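PDB 4ZQX: polyhedrin from Uranotaenia sapphirina cypovirus, which forms the crystalline protein lattice of viral occlusion bodies, in which cypovirus particles are embedded and protected, and binds ATP. Local coordinates for residues A[53-56]-A[57-61]; A[71-74]-A[75-79]; A[215-218]-A[219-223]. All coordinates share one frame; numbering follows the deposited sequence.

Three short-range contacts illustrate how side chains and backbone three to five residues apart hold a turn or a helix. None closes a long loop: they follow one another in series from the N terminus, without nesting or crossing. Contact 1 turns the end of strand 50-55 into the short helix 57-60. Ten residues later contact 2 starts helix 72-83, and the two touch, Lys56 reaching Glu72 in a salt bridge while Ser57 and Ser58 pack near Ile79 and Leu75. Both also border the second subunit. Contact 3 stands apart, its nearest atoms about 12 Å from those of contact 1; it lies in helix 214-225, near the C terminus, packed against the six-stranded sheet and facing the third subunit.

Contact 1. Residues A[53-56]-A[57-61]; sequences GVIK and SSELM
Glu59 folds back over Lys56 where strand 50-55 gives way to the short helix 57-60. Its CB lies 3.8 Å from Ile55 CG2 and also passes close to the carbonyl oxygen of Lys56. With CG set anti to the carbonyl carbon (chi1 -71°), the otherwise extended chain runs back toward the strand and brings CD near the backbone nitrogen and CB of Lys56. At the tip, OE1 accepts from Lys56 N at 2.9 Å in a fairly straight bond (161° at the hydrogen), which reaches the oxygen on its anti side, 24° out of the carboxylate plane. The same OE1 takes a second bond from a water at 3.0 Å, and this water also donates to Val54 O at 3.1 Å. Glu59 OE2 stays 5.8 Å from Lys56 NZ, and the lysine chain, bent at chi3, carries NZ to salt bridges with Glu72 and with Glu206 of the second subunit. Nearby, Ile55 CG2 also meets Leu60 CG at 3.8 Å, the two side chains crossing at about a right angle beside Phe43 and Ile174. The bonds from Glu59 N and Leu60 N to Lys56 O are both weak. The carboxylate thus grips the main chain rather than the neighbouring ammonium group, and probably helps to hold a turn whose backbone bonds to Lys56 are weak.

Contact 2. Residues A[71-74]-A[75-79]; sequences SEYE and LQRSI
A capping box opens helix 72-83, and its N-cap residue, Ser71, also takes the bond that starts the helical ladder, Leu75 N donating to Ser71 O at 3.1 Å. Within the box, Glu74 N donates to Ser71 OG at 3.2 Å. Ser71 N returns the bond to Glu74 OE2 at 3.0 Å, nearly straight but coming from above the carboxylate plane, 39° out of it. Leu75 lays its CG 3.3 Å from Ser71 O and then packs on Asp63 and Met70. The ladder continues with Gln76 N to Glu72 O at 2.8 Å and Arg77 N to Tyr73 O. One turn on, Arg77, with CG anti to the backbone nitrogen (chi1 -176°) and a bend at chi3, folds its guanidinium back so that one face lies over Glu74 CA, while NH1 comes obliquely to Tyr73 CE2 at 3.7 Å, the guanidinium and ring planes 67° apart. The Tyr73 ring meets Trp210 of the second subunit edge-to-face, and Gln69 of that subunit accepts from Tyr73 N. Reciprocal bonds between side chain and main chain, three residues apart, are the hallmark of the capping box at a helix N terminus.

Contact 3. Residues A[215-218]-A[219-223]; sequences PELY and AYHAS
Ala219 begins the second half of this helical stretch with a regular bond, its N donating to Pro215 O at 2.9 Å, while its CB rests against the same oxygen. Tyr220 N donates to Glu216 O, and ring atom CD2 of Tyr220 lies 3.5 Å from Glu216 O, an oblique approach. One face of the tyrosine ring carries the methyl of Ala219 over its centre, and its hydroxyl is hydrogen-bonded to His86 of the third subunit, whose ring stands at about a right angle to it. At His221 the helix widens. The backbone N still bonds to Leu217 O at 3.0 Å, but from above the carbonyl plane, 37° out of it. Ala222 N reaches Leu217 O at 3.0 Å, this time in the plane and with a straighter 160° at the hydrogen. The i+5 bonds, from Ala222 N to Leu217 O and from Ser223 N to Tyr218 O, define a pi-type turn inside helix 214-225. The His221 side chain, with CG anti to the backbone nitrogen (chi1 -171°), lies alongside that of Leu217, the two pointing the same way, with Leu217 CD1 4.0 Å from His221 CB; both rest on Phe211 and Ser42 of the six-stranded sheet. The methyl of Ala222 falls beside Tyr218, near its carbonyl oxygen. Ser223 N donates to Tyr218 O at 2.9 Å, and the serine hydroxyl curls back to donate to that same oxygen, while the Tyr218 ring stacks with His237.

Contact 1. Residues A[53-56]-A[57-61]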
ATOM      1  N   GLY A  53       6.604  -8.297   1.584  1.00 30.21           N
ATOM      2  CA  GLY A  53       6.551  -8.446   0.142  1.00 31.22           C
ATOM      3  C   GLY A  53       5.230  -9.082  -0.237  1.00 30.50           C
ATOM      4  O   GLY A  53       5.053 -10.285  -0.089  1.00 34.52           O
ATOM      5  N   VAL A  54       4.288  -8.257  -0.681  1.00 29.60           N
ATOM      6  CA  VAL A  54       2.914  -8.697  -0.913  1.00 30.69           C
ATOM      7  C   VAL A  54       2.587  -8.439  -2.361  1.00 30.45           C
ATOM      8  O   VAL A  54       2.616  -7.289  -2.801  1.00 31.31           O
ATOM      9  CB  VAL A  54       1.917  -7.914  -0.020  1.00 31.47           C
ATOM     10  CG1 VAL A  54       0.475  -8.362  -0.295  1.00 34.53           C
ATOM     11  CG2 VAL A  54       2.298  -8.081   1.454  1.00 32.83           C
ATOM     12  N   ILE A  55       2.284  -9.515  -3.092  1.00 30.64           N
ATOM     13  CA  ILE A  55       2.036  -9.445  -4.525  1.00 30.97           C
ATOM     14  C   ILE A  55       0.714 -10.128  -4.870  1.00 30.64           C
ATOM     15  O   ILE A  55       0.499 -11.294  -4.537  1.00 31.88           O
ATOM     16  CB  ILE A  55       3.182 -10.111  -5.328  1.00 32.26           C
ATOM     17  CG1 ILE A  55       4.534  -9.491  -4.949  1.00 34.40           C
ATOM     18  CG2 ILE A  55       2.934  -9.954  -6.832  1.00 32.86           C
ATOM     19  CD1 ILE A  55       5.745 -10.121  -5.629  1.00 35.55           C
ATOM     20  N   LYS A  56      -0.161  -9.386  -5.547  1.00 30.22           N
ATOM     21  CA  LYS A  56      -1.433  -9.911  -6.016  1.00 31.54           C
ATOM     22  C   LYS A  56      -1.216 -10.862  -7.186  1.00 31.16           C
ATOM     23  O   LYS A  56      -0.235 -10.759  -7.932  1.00 30.80           O
ATOM     24  CB  LYS A  56      -2.321  -8.754  -6.478  1.00 33.04           C
ATOM     25  CG  LYS A  56      -2.664  -7.776  -5.360  1.00 35.97           C
ATOM     26  CD  LYS A  56      -3.247  -6.460  -5.856  1.00 39.29           C
ATOM     27  CE  LYS A  56      -4.597  -6.623  -6.505  1.00 41.94           C
ATOM     28  NZ  LYS A  56      -5.207  -5.303  -6.847  1.00 44.89           N
ATOM     29  N   SER A  57      -2.149 -11.775  -7.385  1.00 31.70           N
ATOM     30  CA  SER A  57      -2.031 -12.692  -8.510  1.00 31.42           C
ATOM     31  C   SER A  57      -2.013 -11.948  -9.859  1.00 30.59           C
ATOM     32  O   SER A  57      -1.343 -12.372 -10.796  1.00 31.08           O
ATOM     33  CB  SER A  57      -3.170 -13.702  -8.469  1.00 33.51           C
ATOM     34  OG  SER A  57      -4.415 -13.039  -8.551  1.00 35.38           O
ATOM     35  N   SER A  58      -2.739 -10.838  -9.960  1.00 31.58           N
ATOM     36  CA  SER A  58      -2.761 -10.049 -11.205  1.00 33.39           C
ATOM     37  C   SER A  58      -1.401  -9.397 -11.522  1.00 33.55           C
ATOM     38  O   SER A  58      -1.059  -9.178 -12.685  1.00 37.15           O
ATOM     39  CB  SER A  58      -3.868  -8.973 -11.165  1.00 34.77           C
ATOM     40  OG  SER A  58      -3.647  -8.022 -10.137  1.00 36.07           O
ATOM     41  N   GLU A  59      -0.625  -9.108 -10.487  1.00 32.01           N
ATOM     42  CA  GLU A  59       0.679  -8.489 -10.651  1.00 32.19           C
ATOM     43  C   GLU A  59       1.728  -9.509 -11.079  1.00 32.22           C
ATOM     44  O   GLU A  59       2.759  -9.149 -11.639  1.00 33.04           O
ATOM     45  CB  GLU A  59       1.112  -7.807  -9.335  1.00 35.86           C
ATOM     46  CG  GLU A  59       0.314  -6.553  -9.006  1.00 38.85           C
ATOM     47  CD  GLU A  59       0.534  -6.036  -7.580  1.00 40.05           C
ATOM     48  OE1 GLU A  59       0.723  -6.842  -6.648  1.00 37.78           O
ATOM     49  OE2 GLU A  59       0.499  -4.805  -7.398  1.00 44.44           O
ATOM     50  N   LEU A  60       1.462 -10.785 -10.806  1.00 31.69           N
ATOM     51  CA  LEU A  60       2.428 -11.846 -11.079  1.00 33.44           C
ATOM     52  C   LEU A  60       2.292 -12.420 -12.473  1.00 33.37           C
ATOM     53  O   LEU A  60       3.128 -13.213 -12.895  1.00 34.85           O
ATOM     54  CB  LEU A  60       2.268 -12.994 -10.075  1.00 36.52           C
ATOM     55  CG  LEU A  60       3.210 -13.093  -8.880  1.00 41.40           C
ATOM     56  CD1 LEU A  60       2.931 -14.395  -8.140  1.00 42.92           C
ATOM     57  CD2 LEU A  60       4.673 -12.997  -9.287  1.00 40.12           C
ATOM     58  N   MET A  61       1.241 -12.047 -13.194  1.00 33.78           N
ATOM     59  CA  MET A  61       1.099 -12.493 -14.575  1.00 33.16           C
ATOM     60  C   MET A  61       2.079 -11.723 -15.455  1.00 32.09           C
ATOM     61  O   MET A  61       2.385 -10.568 -15.173  1.00 34.37           O
ATOM     62  CB  MET A  61      -0.325 -12.231 -15.070  1.00 35.10           C
ATOM     63  CG  MET A  61      -1.408 -12.864 -14.231  1.00 39.79           C
ATOM     64  SD  MET A  61      -1.493 -14.635 -14.473  1.00 46.37           S
ATOM     65  CE  MET A  61      -2.502 -14.659 -15.942  1.00 46.92           C
TER
HETATM   66  O   HOH W   1       0.083  -5.947  -3.906  1.00 48.13           O

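Contact 2. Residues A[71-74]-A[75-79]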
ATOM      1  N   SER A  71      -4.344  -4.418 -18.598  1.00 33.69           N
ATOM      2  CA  SER A  71      -4.980  -3.868 -17.405  1.00 32.54           C
ATOM      3  C   SER A  71      -5.269  -4.943 -16.344  1.00 33.22           C
ATOM      4  O   SER A  71      -5.334  -6.141 -16.653  1.00 33.77           O
ATOM      5  CB  SER A  71      -6.286  -3.197 -17.803  1.00 34.00           C
ATOM      6  OG  SER A  71      -7.221  -4.184 -18.177  1.00 35.73           O
ATOM      7  N   GLU A  72      -5.452  -4.511 -15.093  1.00 33.05           N
ATOM      8  CA  GLU A  72      -5.832  -5.434 -14.025  1.00 32.74           C
ATOM      9  C   GLU A  72      -7.151  -6.124 -14.356  1.00 31.49           C
ATOM     10  O   GLU A  72      -7.332  -7.285 -14.045  1.00 31.95           O
ATOM     11  CB  GLU A  72      -5.926  -4.727 -12.670  1.00 34.24           C
ATOM     12  CG  GLU A  72      -6.255  -5.685 -11.530  1.00 35.72           C
ATOM     13  CD  GLU A  72      -6.261  -5.043 -10.161  1.00 40.02           C
ATOM     14  OE1 GLU A  72      -6.288  -3.795 -10.061  1.00 40.90           O
ATOM     15  OE2 GLU A  72      -6.251  -5.808  -9.176  1.00 41.24           O
ATOM     16  N   TYR A  73      -8.064  -5.402 -14.985  1.00 31.09           N
ATOM     17  CA  TYR A  73      -9.360  -5.957 -15.377  1.00 28.89           C
ATOM     18  C   TYR A  73      -9.199  -7.188 -16.276  1.00 29.80           C
ATOM     19  O   TYR A  73      -9.790  -8.249 -16.029  1.00 31.91           O
ATOM     20  CB  TYR A  73     -10.170  -4.874 -16.108  1.00 31.23           C
ATOM     21  CG  TYR A  73     -11.463  -5.332 -16.727  1.00 34.35           C
ATOM     22  CD1 TYR A  73     -12.564  -5.623 -15.943  1.00 35.12           C
ATOM     23  CD2 TYR A  73     -11.592  -5.437 -18.098  1.00 35.22           C
ATOM     24  CE1 TYR A  73     -13.752  -6.016 -16.504  1.00 36.55           C
ATOM     25  CE2 TYR A  73     -12.767  -5.830 -18.670  1.00 36.62           C
ATOM     26  CZ  TYR A  73     -13.846  -6.122 -17.866  1.00 37.83           C
ATOM     27  OH  TYR A  73     -15.031  -6.522 -18.428  1.00 40.84           O
ATOM     28  N   GLU A  74      -8.397  -7.047 -17.322  1.00 30.27           N
ATOM     29  CA  GLU A  74      -8.166  -8.148 -18.255  1.00 33.83           C
ATOM     30  C   GLU A  74      -7.453  -9.316 -17.596  1.00 32.52           C
ATOM     31  O   GLU A  74      -7.788 -10.482 -17.843  1.00 32.55           O
ATOM     32  CB  GLU A  74      -7.274  -7.692 -19.401  1.00 39.22           C
ATOM     33  CG  GLU A  74      -7.793  -6.628 -20.279  1.00 44.31           C
ATOM     34  CD  GLU A  74      -6.692  -6.202 -21.228  1.00 48.81           C
ATOM     35  OE1 GLU A  74      -6.471  -6.933 -22.208  1.00 51.62           O
ATOM     36  OE2 GLU A  74      -6.004  -5.189 -20.958  1.00 49.30           O
ATOM     37  N   LEU A  75      -6.435  -9.009 -16.793  1.00 30.94           N
ATOM     38  CA  LEU A  75      -5.680 -10.068 -16.122  1.00 31.02           C
ATOM     39  C   LEU A  75      -6.551 -10.820 -15.106  1.00 30.84           C
ATOM     40  O   LEU A  75      -6.522 -12.051 -15.036  1.00 31.02           O
ATOM     41  CB  LEU A  75      -4.448  -9.480 -15.436  1.00 32.65           C
ATOM     42  CG  LEU A  75      -3.437  -8.890 -16.429  1.00 34.70           C
ATOM     43  CD1 LEU A  75      -2.417  -8.001 -15.731  1.00 36.53           C
ATOM     44  CD2 LEU A  75      -2.726 -10.001 -17.199  1.00 36.41           C
ATOM     45  N   GLN A  76      -7.320 -10.084 -14.313  1.00 32.27           N
ATOM     46  CA  GLN A  76      -8.150 -10.728 -13.308  1.00 31.65           C
ATOM     47  C   GLN A  76      -9.198 -11.598 -13.986  1.00 31.64           C
ATOM     48  O   GLN A  76      -9.555 -12.660 -13.469  1.00 32.07           O
ATOM     49  CB  GLN A  76      -8.824  -9.712 -12.398  1.00 33.02           C
ATOM     50  CG  GLN A  76      -9.575 -10.344 -11.213  1.00 35.42           C
ATOM     51  CD  GLN A  76      -8.659 -11.124 -10.288  1.00 36.41           C
ATOM     52  OE1 GLN A  76      -7.577 -10.661  -9.926  1.00 38.19           O
ATOM     53  NE2 GLN A  76      -9.089 -12.317  -9.902  1.00 36.95           N
ATOM     54  N   ARG A  77      -9.672 -11.174 -15.156  1.00 31.16           N
ATOM     55  CA  ARG A  77     -10.658 -11.975 -15.886  1.00 31.96           C
ATOM     56  C   ARG A  77     -10.105 -13.371 -16.179  1.00 32.10           C
ATOM     57  O   ARG A  77     -10.804 -14.365 -16.002  1.00 32.59           O
ATOM     58  CB  ARG A  77     -11.072 -11.274 -17.187  1.00 33.92           C
ATOM     59  CG  ARG A  77     -12.184 -11.992 -17.962  1.00 37.97           C
ATOM     60  CD  ARG A  77     -12.694 -11.120 -19.093  1.00 43.47           C
ATOM     61  NE  ARG A  77     -11.597 -10.677 -19.959  1.00 49.53           N
ATOM     62  CZ  ARG A  77     -11.632  -9.602 -20.745  1.00 53.86           C
ATOM     63  NH1 ARG A  77     -12.718  -8.835 -20.791  1.00 56.44           N
ATOM     64  NH2 ARG A  77     -10.574  -9.287 -21.487  1.00 54.69           N
ATOM     65  N   SER A  78      -8.838 -13.446 -16.584  1.00 31.85           N
ATOM     66  CA  SER A  78      -8.212 -14.729 -16.902  1.00 33.18           C
ATOM     67  C   SER A  78      -7.983 -15.574 -15.655  1.00 31.69           C
ATOM     68  O   SER A  78      -8.216 -16.782 -15.654  1.00 34.67           O
ATOM     69  CB  SER A  78      -6.887 -14.524 -17.652  1.00 37.22           C
ATOM     70  OG  SER A  78      -7.116 -13.945 -18.930  1.00 42.09           O
ATOM     71  N   ILE A  79      -7.535 -14.922 -14.592  1.00 30.68           N
ATOM     72  CA  ILE A  79      -7.305 -15.579 -13.306  1.00 30.02           C
ATOM     73  C   ILE A  79      -8.597 -16.202 -12.732  1.00 29.89           C
ATOM     74  O   ILE A  79      -8.570 -17.289 -12.143  1.00 30.00           O
ATOM     75  CB  ILE A  79      -6.702 -14.555 -12.309  1.00 31.30           C
ATOM     76  CG1 ILE A  79      -5.264 -14.242 -12.722  1.00 32.68           C
ATOM     77  CG2 ILE A  79      -6.743 -15.071 -10.860  1.00 32.09           C
ATOM     78  CD1 ILE A  79      -4.686 -12.985 -12.080  1.00 34.48           C
TER

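Contact 3. Residues A[215-218]-A[219-223]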
ATOM      1  N   PRO A 215      19.522 -12.879 -19.097  1.00 31.74           N
ATOM      2  CA  PRO A 215      20.785 -12.119 -19.142  1.00 30.91           C
ATOM      3  C   PRO A 215      20.619 -10.592 -18.979  1.00 30.87           C
ATOM      4  O   PRO A 215      21.491  -9.951 -18.369  1.00 30.79           O
ATOM      5  CB  PRO A 215      21.369 -12.494 -20.504  1.00 31.86           C
ATOM      6  CG  PRO A 215      20.843 -13.903 -20.741  1.00 31.26           C
ATOM      7  CD  PRO A 215      19.446 -13.897 -20.165  1.00 32.34           C
ATOM      8  N   GLU A 216      19.518 -10.023 -19.476  1.00 31.20           N
ATOM      9  CA  GLU A 216      19.213  -8.612 -19.213  1.00 30.23           C
ATOM     10  C   GLU A 216      19.051  -8.350 -17.714  1.00 31.49           C
ATOM     11  O   GLU A 216      19.531  -7.342 -17.198  1.00 33.26           O
ATOM     12  CB  GLU A 216      17.929  -8.171 -19.939  1.00 31.55           C
ATOM     13  CG  GLU A 216      18.051  -8.056 -21.431  1.00 35.27           C
ATOM     14  CD  GLU A 216      16.714  -7.759 -22.102  1.00 38.21           C
ATOM     15  OE1 GLU A 216      15.712  -7.540 -21.386  1.00 39.19           O
ATOM     16  OE2 GLU A 216      16.668  -7.760 -23.346  1.00 42.24           O
ATOM     17  N   LEU A 217      18.370  -9.258 -17.017  1.00 31.64           N
ATOM     18  CA  LEU A 217      18.207  -9.157 -15.561  1.00 30.60           C
ATOM     19  C   LEU A 217      19.565  -9.184 -14.860  1.00 31.16           C
ATOM     20  O   LEU A 217      19.829  -8.402 -13.939  1.00 31.33           O
ATOM     21  CB  LEU A 217      17.346 -10.318 -15.052  1.00 31.94           C
ATOM     22  CG  LEU A 217      17.176 -10.497 -13.541  1.00 32.82           C
ATOM     23  CD1 LEU A 217      16.264  -9.425 -12.974  1.00 34.99           C
ATOM     24  CD2 LEU A 217      16.639 -11.901 -13.271  1.00 32.97           C
ATOM     25  N   TYR A 218      20.427 -10.093 -15.288  1.00 31.12           N
ATOM     26  CA  TYR A 218      21.743 -10.211 -14.657  1.00 31.69           C
ATOM     27  C   TYR A 218      22.584  -8.957 -14.896  1.00 32.69           C
ATOM     28  O   TYR A 218      23.230  -8.443 -13.984  1.00 33.83           O
ATOM     29  CB  TYR A 218      22.512 -11.446 -15.162  1.00 32.75           C
ATOM     30  CG  TYR A 218      21.784 -12.784 -15.022  1.00 31.94           C
ATOM     31  CD1 TYR A 218      20.879 -13.011 -13.991  1.00 34.90           C
ATOM     32  CD2 TYR A 218      21.992 -13.812 -15.947  1.00 32.26           C
ATOM     33  CE1 TYR A 218      20.192 -14.214 -13.893  1.00 36.08           C
ATOM     34  CE2 TYR A 218      21.316 -15.011 -15.851  1.00 33.79           C
ATOM     35  CZ  TYR A 218      20.417 -15.214 -14.819  1.00 35.74           C
ATOM     36  OH  TYR A 218      19.742 -16.421 -14.716  1.00 37.63           O
ATOM     37  N   ALA A 219      22.569  -8.478 -16.134  1.00 31.58           N
ATOM     38  CA  ALA A 219      23.416  -7.364 -16.536  1.00 31.59           C
ATOM     39  C   ALA A 219      22.954  -6.029 -15.967  1.00 31.41           C
ATOM     40  O   ALA A 219      23.784  -5.209 -15.557  1.00 33.75           O
ATOM     41  CB  ALA A 219      23.489  -7.302 -18.053  1.00 32.32           C
ATOM     42  N   TYR A 220      21.646  -5.801 -15.909  1.00 31.43           N
ATOM     43  CA  TYR A 220      21.124  -4.470 -15.586  1.00 31.82           C
ATOM     44  C   TYR A 220      20.419  -4.367 -14.233  1.00 33.39           C
ATOM     45  O   TYR A 220      20.051  -3.267 -13.821  1.00 35.98           O
ATOM     46  CB  TYR A 220      20.221  -3.975 -16.732  1.00 31.49           C
ATOM     47  CG  TYR A 220      20.973  -3.963 -18.036  1.00 30.97           C
ATOM     48  CD1 TYR A 220      22.241  -3.401 -18.116  1.00 32.42           C
ATOM     49  CD2 TYR A 220      20.467  -4.592 -19.164  1.00 30.32           C
ATOM     50  CE1 TYR A 220      22.966  -3.421 -19.302  1.00 31.89           C
ATOM     51  CE2 TYR A 220      21.193  -4.626 -20.358  1.00 31.42           C
ATOM     52  CZ  TYR A 220      22.442  -4.035 -20.404  1.00 30.78           C
ATOM     53  OH  TYR A 220      23.176  -4.067 -21.549  1.00 29.27           O
ATOM     54  N   HIS A 221      20.275  -5.488 -13.528  1.00 30.74           N
ATOM     55  CA  HIS A 221      19.791  -5.457 -12.139  1.00 30.51           C
ATOM     56  C   HIS A 221      20.809  -6.106 -11.192  1.00 31.71           C
ATOM     57  O   HIS A 221      21.446  -5.417 -10.373  1.00 31.50           O
ATOM     58  CB  HIS A 221      18.424  -6.166 -12.024  1.00 30.05           C
ATOM     59  CG  HIS A 221      17.749  -6.012 -10.693  1.00 33.34           C
ATOM     60  ND1 HIS A 221      18.384  -6.220  -9.485  1.00 34.48           N
ATOM     61  CD2 HIS A 221      16.463  -5.708 -10.388  1.00 36.03           C
ATOM     62  CE1 HIS A 221      17.524  -6.034  -8.498  1.00 34.48           C
ATOM     63  NE2 HIS A 221      16.353  -5.722  -9.019  1.00 39.12           N
ATOM     64  N   ALA A 222      20.955  -7.421 -11.303  1.00 31.04           N
ATOM     65  CA  ALA A 222      21.796  -8.187 -10.369  1.00 29.97           C
ATOM     66  C   ALA A 222      23.219  -7.614 -10.224  1.00 30.96           C
ATOM     67  O   ALA A 222      23.634  -7.268  -9.111  1.00 30.86           O
ATOM     68  CB  ALA A 222      21.856  -9.626 -10.797  1.00 29.67           C
ATOM     69  N   SER A 223      23.965  -7.509 -11.325  1.00 31.40           N
ATOM     70  CA  SER A 223      25.350  -7.028 -11.247  1.00 31.27           C
ATOM     71  C   SER A 223      25.460  -5.511 -11.132  1.00 30.51           C
ATOM     72  O   SER A 223      26.537  -4.990 -10.835  1.00 33.67           O
ATOM     73  CB  SER A 223      26.199  -7.511 -12.437  1.00 32.38           C
ATOM     74  OG  SER A 223      25.753  -6.958 -13.656  1.00 34.00           O
TER